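Local coordinates for protein lipoteichoic acid primase (Listeria monocytogenes, PDB 4UOP) that belongs to the sulfatase family of metal-dependent enzymes and forms an extracellular catalytic domain that holds a magnesium ion, at residues L218-V221 / S222-M225. Residues are numbered along the deposited sequence; the frame is centred on the assembly and turned at random.
Sequences LISV and SSHM
Val221 and His224 are the two ends of a type I beta turn. It follows strand 214-219 of the central mixed sheet in this sulfatase-family domain and carries the chain past the magnesium site.

One backbone hydrogen bond closes the turn. His224 N donates to Val221 O at 3.0 Å with an N-H...O angle of 155°. The donor lies well above the carbonyl plane, 52° out of it. Side-chain packing across the turn is slight. His224 CB sits 3.3 Å from Val221 O, and the nonpolar contact is Val221 CG2 on His224 CB at 4.3 Å.

A water links Ser220, just past the strand, to Ser223 in the turn. It is hydrogen-bonded to Ser220 OG at 2.7 Å and donates to Ser223 OG at 2.6 Å. Both hydroxyls also bond to the backbone of Glu66, a magnesium ligand: Ser220 OG to its N, Ser223 OG to its O. The two serines thus tie the turn and the residue leading into it to the backbone of a metal ligand. Ser222 OG instead bonds to Asp193 N, at the start of helix 193-209.

The side chain of His224 lies about 5 Å from the magnesium ion and packs on Glu66. With CG roughly anti to the backbone N (chi1 -158°), the ring can turn ND1 to the carbonyl of the next residue. His224 ND1 donates to Met225 O at 2.8 Å, almost straight, in the ring plane and onto a carbonyl lone pair.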
loop_
_atom_site.group_PDB
_atom_site.type_symbol
_atom_site.label_atom_id
_atom_site.label_comp_id
_atom_site.label_asym_id
_atom_site.label_seq_id
_atom_site.Cartn_x
_atom_site.Cartn_y
_atom_site.Cartn_z
ATOM N N LEU B 218 -20.650 11.344 -10.499
ATOM C CA LEU B 218 -19.796 12.511 -10.627
ATOM C C LEU B 218 -18.743 12.467 -9.532
ATOM O O LEU B 218 -19.064 12.221 -8.357
ATOM C CB LEU B 218 -20.615 13.794 -10.526
ATOM C CG LEU B 218 -21.609 14.058 -11.656
ATOM C CD1 LEU B 218 -22.917 13.332 -11.426
ATOM C CD2 LEU B 218 -21.907 15.542 -11.798
ATOM N N ILE B 219 -17.483 12.692 -9.900
ATOM C CA ILE B 219 -16.377 12.655 -8.971
ATOM C C ILE B 219 -15.827 14.083 -8.908
ATOM O O ILE B 219 -15.307 14.532 -9.858
ATOM C CB ILE B 219 -15.260 11.709 -9.462
ATOM C CG1 ILE B 219 -15.859 10.367 -9.877
ATOM C CG2 ILE B 219 -14.226 11.467 -8.407
ATOM C CD1 ILE B 219 -16.418 9.641 -8.727
ATOM N N SER B 220 -15.969 14.739 -7.766
ATOM C CA SER B 220 -15.495 16.108 -7.583
ATOM C C SER B 220 -13.992 16.165 -7.419
ATOM O O SER B 220 -13.394 15.144 -7.238
ATOM C CB SER B 220 -16.185 16.776 -6.411
ATOM O OG SER B 220 -15.572 16.452 -5.245
ATOM N N VAL B 221 -13.384 17.341 -7.564
ATOM C CA VAL B 221 -11.954 17.415 -7.458
ATOM C C VAL B 221 -11.387 18.686 -6.851
ATOM O O VAL B 221 -10.293 18.695 -6.488
ATOM C CB VAL B 221 -11.269 17.087 -8.793
ATOM C CG1 VAL B 221 -11.252 18.289 -9.671
ATOM C CG2 VAL B 221 -9.868 16.576 -8.596
ATOM N N SER B 222 -12.181 19.728 -6.791
ATOM C CA SER B 222 -11.665 21.033 -6.391
ATOM C C SER B 222 -11.154 21.067 -4.947
ATOM O O SER B 222 -10.356 21.890 -4.596
ATOM C CB SER B 222 -12.676 22.144 -6.643
ATOM O OG SER B 222 -12.870 22.329 -7.996
ATOM N N SER B 223 -11.705 20.204 -4.118
ATOM C CA SER B 223 -11.261 20.104 -2.737
ATOM C C SER B 223 -10.162 19.039 -2.518
ATOM O O SER B 223 -9.931 18.592 -1.379
ATOM C CB SER B 223 -12.460 19.914 -1.802
ATOM O OG SER B 223 -13.304 18.855 -2.260
ATOM N N HIS B 224 -9.453 18.662 -3.583
ATOM C CA HIS B 224 -8.256 17.812 -3.466
ATOM C C HIS B 224 -7.123 18.671 -2.890
ATOM O O HIS B 224 -7.054 19.879 -3.172
ATOM C CB HIS B 224 -7.822 17.290 -4.840
ATOM C CG HIS B 224 -6.973 16.053 -4.795
ATOM N ND1 HIS B 224 -5.631 16.068 -4.480
ATOM C CD2 HIS B 224 -7.288 14.755 -5.024
ATOM C CE1 HIS B 224 -5.150 14.834 -4.538
ATOM N NE2 HIS B 224 -6.138 14.019 -4.865
ATOM N N MET B 225 -6.237 18.045 -2.125
ATOM C CA MET B 225 -5.028 18.709 -1.608
ATOM C C MET B 225 -4.171 19.119 -2.810
ATOM O O MET B 225 -4.163 18.412 -3.823
ATOM C CB MET B 225 -4.289 17.735 -0.690
ATOM C CG MET B 225 -3.186 18.308 0.191
ATOM S SD MET B 225 -2.211 17.042 1.047
ATOM C CE MET B 225 -3.264 16.572 2.400
HETATM O O HOH W 1 -14.342 18.789 -4.695
#